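Local coordinates for CoA binding domain protein (Escherichia coli, PDB 3QA9) that is of undefined function but belongs to the CoA-binding family and folds as a Rossmann-like domain with a parallel sheet, at residues Glu10-Arg13 with Glu14-Thr17; Leu80-Pro84 with Ala85-Arg89. All blocks are in the same frame, centred on the assembly; numbering follows the deposited sequence.

Contact 1: residues Glu10-Arg13 with Glu14-Thr17; sequences EDIR and EILT
Glu-10 and Glu-14 stand one turn apart on helix 9-18, which packs against strands 101-104 and 123-126 of the Rossmann-like sheet and against helix 130-137. The Glu-14 chain reaches back along the helix to Glu-10. Glu-14 OE2 lies 2.4 Å from Glu-10 OE1, with the two carboxylate planes turned 60° apart. The Glu-10 carboxylate also meets Arg-13. Arg-13 NE gives a hydrogen bond of 3.1 Å to Glu-10 OE2, which lies in the guanidinium plane at its edge. Arg-13 NH2 completes the salt bridge with a weak bond of 2.8 Å to Glu-10 OE1. The guanidinium gets there because the Arg-13 chain bends at chi3 (60°). Thr-17 CG2 lies obliquely to it, 4.0 Å from Arg-13 NH1.

The Arg-13 carbonyl is used at the next turn. Thr-17 N donates to Arg-13 O at 2.9 Å. Thr-17 OG1 is also 2.9 Å from Arg-13 O, but Glu-14 O competes for its proton.

The buried face is apolar. Ile-12 CG2 touches Leu-16 CD1 at 4.2 Å, and both residues lie on Trp-103.

The approach of the two acids is unusually short, and its nature is not certain. If it is real, one acid group probably holds a proton. The adjoining arginine would probably ease the remaining negative charge.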
loop_
_atom_site.group_PDB
_atom_site.type_symbol
_atom_site.label_atom_id
_atom_site.label_comp_id
_atom_site.label_asym_id
_atom_site.label_seq_id
_atom_site.Cartn_x
_atom_site.Cartn_y
_atom_site.Cartn_z
ATOM N N GLU A 10 0.019 9.544 15.150
ATOM C CA GLU A 10 1.323 9.015 15.587
ATOM C C GLU A 10 1.570 7.618 15.011
ATOM O O GLU A 10 2.663 7.319 14.535
ATOM C CB GLU A 10 1.406 8.966 17.126
ATOM C CG GLU A 10 2.536 8.090 17.679
ATOM C CD GLU A 10 3.918 8.526 17.241
ATOM O OE1 GLU A 10 4.867 7.726 17.355
ATOM O OE2 GLU A 10 4.051 9.667 16.776
ATOM N N ASP A 11 0.547 6.769 15.061
ATOM C CA ASP A 11 0.647 5.406 14.538
ATOM C C ASP A 11 0.921 5.438 13.033
ATOM O O ASP A 11 1.722 4.677 12.517
ATOM C CB ASP A 11 -0.656 4.611 14.753
ATOM C CG ASP A 11 -1.058 4.480 16.213
ATOM O OD1 ASP A 11 -0.175 4.368 17.081
ATOM O OD2 ASP A 11 -2.280 4.481 16.471
ATOM N N ILE A 12 0.216 6.308 12.327
ATOM C CA ILE A 12 0.399 6.434 10.889
ATOM C C ILE A 12 1.825 6.874 10.600
ATOM O O ILE A 12 2.493 6.359 9.707
ATOM C CB ILE A 12 -0.585 7.457 10.305
ATOM C CG1 ILE A 12 -2.012 6.938 10.458
ATOM C CG2 ILE A 12 -0.259 7.703 8.854
ATOM C CD1 ILE A 12 -2.246 5.609 9.776
ATOM N N ARG A 13 2.289 7.840 11.381
ATOM C CA ARG A 13 3.647 8.343 11.233
ATOM C C ARG A 13 4.636 7.194 11.420
ATOM O O ARG A 13 5.605 7.065 10.680
ATOM C CB ARG A 13 3.937 9.448 12.264
ATOM C CG ARG A 13 5.237 10.195 11.977
ATOM C CD ARG A 13 5.626 11.168 13.105
ATOM N NE ARG A 13 5.803 10.451 14.363
ATOM C CZ ARG A 13 6.821 9.650 14.661
ATOM N NH1 ARG A 13 7.803 9.443 13.804
ATOM N NH2 ARG A 13 6.826 9.019 15.821
ATOM N N GLU A 14 4.385 6.361 12.420
ATOM C CA GLU A 14 5.263 5.228 12.691
ATOM C C GLU A 14 5.303 4.239 11.540
ATOM O O GLU A 14 6.355 3.724 11.180
ATOM C CB GLU A 14 4.822 4.516 13.976
ATOM C CG GLU A 14 5.103 5.338 15.218
ATOM C CD GLU A 14 4.675 4.666 16.513
ATOM O OE1 GLU A 14 4.727 3.430 16.589
ATOM O OE2 GLU A 14 4.309 5.386 17.459
ATOM N N ILE A 15 4.145 3.976 10.959
ATOM C CA ILE A 15 4.071 3.051 9.840
ATOM C C ILE A 15 4.903 3.543 8.661
ATOM O O ILE A 15 5.663 2.783 8.058
ATOM C CB ILE A 15 2.611 2.872 9.390
ATOM C CG1 ILE A 15 1.833 2.109 10.468
ATOM C CG2 ILE A 15 2.561 2.145 8.063
ATOM C CD1 ILE A 15 0.334 2.111 10.239
ATOM N N LEU A 16 4.760 4.823 8.339
ATOM C CA LEU A 16 5.486 5.414 7.219
ATOM C C LEU A 16 6.979 5.539 7.468
ATOM O O LEU A 16 7.778 5.487 6.533
ATOM C CB LEU A 16 4.921 6.792 6.900
ATOM C CG LEU A 16 3.484 6.830 6.380
ATOM C CD1 LEU A 16 3.042 8.278 6.257
ATOM C CD2 LEU A 16 3.396 6.114 5.038
ATOM N N THR A 17 7.358 5.718 8.727
ATOM C CA THR A 17 8.764 5.849 9.046
ATOM C C THR A 17 9.487 4.528 9.216
ATOM O O THR A 17 10.636 4.392 8.831
ATOM C CB THR A 17 8.965 6.690 10.313
ATOM O OG1 THR A 17 8.249 6.102 11.396
ATOM C CG2 THR A 17 8.470 8.062 10.104
#

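Contact 2: residues Leu80-Pro84 with Ala85-Arg89; sequences LFVDP and AKAWR
Asp-83 and Lys-86 both start with CG beside the backbone N (chi1 -72° and -62°), which sends the two side chains off side by side in the same direction. The Lys-86 chain is extended beyond CG, and its outer methylenes run alongside Asp-83. Lys-86 CE comes 4.0 Å from Asp-83 CB. The ammonium ends near the carboxylate, where Lys-86 NZ forms a weak salt bridge of 3.5 Å to Asp-83 OD1.

The backbone beneath this pair makes a type I turn with Pro-84 and Ala-85 at its corners. Lys-86 N donates to Asp-83 O at 2.9 Å, from above the carbonyl plane. A second bond of the same spacing follows, from Ala-87 N to Pro-84 O at 3.2 Å. It too arrives well out of the carbonyl plane. Pro-84 O has a further partner. Water 1 donates to Pro-84 O at 2.8 Å and accepts a bond from Trp-88 N, bridging two groups that would pair directly in a regular helix.

On the inner side of the turn, Ala-87 CB packs against the strand end and the loop after it. It lies 4.3 Å from Leu-80 CD1 and 4.2 Å from Val-82 CG2. Phe-104 of strand 101-104 also touches Ala-87, and Val-25 of strand 21-25 touches both Leu-80 and Val-82.

This is the link from strand 77-80 to helix 87-97 in the Rossmann-like fold. Two successive turn bonds and a water carry the chain into the helix, and the Ala-87 methyl joins the start of the helix to the strand end by apolar contact. The long ion pair, between exposed side chains, probably adds little to the hold of the turn.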
loop_
_atom_site.group_PDB
_atom_site.type_symbol
_atom_site.label_atom_id
_atom_site.label_comp_id
_atom_site.label_asym_id
_atom_site.label_seq_id
_atom_site.Cartn_x
_atom_site.Cartn_y
_atom_site.Cartn_z
ATOM N N LEU A 80 -3.227 -1.049 -1.146
ATOM C CA LEU A 80 -4.292 -1.412 -2.068
ATOM C C LEU A 80 -4.978 -0.352 -2.900
ATOM O O LEU A 80 -5.455 0.646 -2.387
ATOM C CB LEU A 80 -5.379 -2.165 -1.305
ATOM C CG LEU A 80 -4.905 -3.371 -0.504
ATOM C CD1 LEU A 80 -6.077 -3.937 0.256
ATOM C CD2 LEU A 80 -4.301 -4.417 -1.431
ATOM N N PHE A 81 -5.038 -0.623 -4.197
ATOM C CA PHE A 81 -5.708 0.227 -5.170
ATOM C C PHE A 81 -6.567 -0.785 -5.921
ATOM O O PHE A 81 -6.277 -1.126 -7.065
ATOM C CB PHE A 81 -4.697 0.866 -6.131
ATOM C CG PHE A 81 -3.952 2.024 -5.541
ATOM C CD1 PHE A 81 -4.486 3.309 -5.591
ATOM C CD2 PHE A 81 -2.695 1.842 -4.984
ATOM C CE1 PHE A 81 -3.793 4.394 -5.052
ATOM C CE2 PHE A 81 -1.990 2.923 -4.439
ATOM C CZ PHE A 81 -2.532 4.200 -4.494
ATOM N N VAL A 82 -7.608 -1.285 -5.253
ATOM C CA VAL A 82 -8.494 -2.290 -5.845
ATOM C C VAL A 82 -9.941 -2.085 -5.413
ATOM O O VAL A 82 -10.218 -1.395 -4.431
ATOM C CB VAL A 82 -8.088 -3.724 -5.416
ATOM C CG1 VAL A 82 -6.675 -4.020 -5.856
ATOM C CG2 VAL A 82 -8.206 -3.869 -3.897
ATOM N N ASP A 83 -10.867 -2.686 -6.155
ATOM C CA ASP A 83 -12.279 -2.588 -5.812
ATOM C C ASP A 83 -12.444 -3.341 -4.492
ATOM O O ASP A 83 -11.814 -4.373 -4.281
ATOM C CB ASP A 83 -13.133 -3.242 -6.902
ATOM C CG ASP A 83 -13.171 -2.425 -8.185
ATOM O OD1 ASP A 83 -13.290 -3.033 -9.271
ATOM O OD2 ASP A 83 -13.095 -1.181 -8.107
ATOM N N PRO A 84 -13.283 -2.828 -3.581
ATOM C CA PRO A 84 -13.499 -3.486 -2.288
ATOM C C PRO A 84 -13.784 -4.991 -2.322
ATOM O O PRO A 84 -13.266 -5.747 -1.501
ATOM C CB PRO A 84 -14.662 -2.698 -1.701
ATOM C CG PRO A 84 -14.392 -1.314 -2.193
ATOM C CD PRO A 84 -14.038 -1.566 -3.653
ATOM N N ALA A 85 -14.612 -5.428 -3.264
ATOM C CA ALA A 85 -14.971 -6.841 -3.357
ATOM C C ALA A 85 -13.800 -7.758 -3.685
ATOM O O ALA A 85 -13.911 -8.978 -3.549
ATOM C CB ALA A 85 -16.075 -7.028 -4.388
ATOM N N LYS A 86 -12.685 -7.176 -4.114
ATOM C CA LYS A 86 -11.501 -7.958 -4.477
ATOM C C LYS A 86 -10.406 -7.940 -3.421
ATOM O O LYS A 86 -9.448 -8.703 -3.501
ATOM C CB LYS A 86 -10.902 -7.417 -5.772
ATOM C CG LYS A 86 -11.807 -7.491 -6.961
ATOM C CD LYS A 86 -11.240 -6.693 -8.087
ATOM C CE LYS A 86 -12.305 -6.485 -9.120
ATOM N NZ LYS A 86 -11.711 -5.937 -10.331
ATOM N N ALA A 87 -10.547 -7.077 -2.429
ATOM C CA ALA A 87 -9.507 -6.942 -1.422
ATOM C C ALA A 87 -9.163 -8.171 -0.594
ATOM O O ALA A 87 -8.002 -8.363 -0.236
ATOM C CB ALA A 87 -9.832 -5.783 -0.498
ATOM N N TRP A 88 -10.156 -9.003 -0.291
ATOM C CA TRP A 88 -9.923 -10.189 0.534
ATOM C C TRP A 88 -8.730 -11.012 0.067
ATOM O O TRP A 88 -7.914 -11.473 0.857
ATOM C CB TRP A 88 -11.169 -11.090 0.549
ATOM C CG TRP A 88 -11.463 -11.769 -0.766
ATOM C CD1 TRP A 88 -12.174 -11.260 -1.819
ATOM C CD2 TRP A 88 -10.985 -13.052 -1.190
ATOM N NE1 TRP A 88 -12.180 -12.153 -2.866
ATOM C CE2 TRP A 88 -11.478 -13.271 -2.500
ATOM C CE3 TRP A 88 -10.235 -14.065 -0.571
ATOM C CZ2 TRP A 88 -11.183 -14.433 -3.228
ATOM C CZ3 TRP A 88 -9.946 -15.222 -1.294
ATOM C CH2 TRP A 88 -10.443 -15.405 -2.598
ATOM N N ARG A 89 -8.659 -11.188 -1.240
ATOM C CA ARG A 89 -7.621 -11.963 -1.905
ATOM C C ARG A 89 -6.221 -11.464 -1.552
ATOM O O ARG A 89 -5.355 -12.216 -1.114
ATOM C CB ARG A 89 -7.892 -11.841 -3.400
ATOM C CG ARG A 89 -7.089 -12.656 -4.349
ATOM C CD ARG A 89 -7.751 -12.542 -5.738
ATOM N NE ARG A 89 -7.030 -11.703 -6.701
ATOM C CZ ARG A 89 -7.591 -10.912 -7.620
ATOM N NH1 ARG A 89 -8.905 -10.795 -7.736
ATOM N NH2 ARG A 89 -6.818 -10.269 -8.477
HETATM O O HOH W 1 -12.855 -8.329 -0.373
#

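Overall arrangement
Contacts 1 and 2 are both local and follow each other along the chain. They lie on opposite sides of the chain's centre, with their own centres 23 Å apart. Their nearest atoms are about 11 Å apart, so they do not touch. Strand 101-104 connects them. Its Trp-103, on which contact 1 rests, makes a backbone hydrogen bond with Leu-80 of contact 2. Val-102 and Phe-104, its neighbours in the strand, meet Leu-80 through their side chains. Contact 1 spans about two turns of a helix laid on the sheet. Contact 2 is the link from a central strand to a helix.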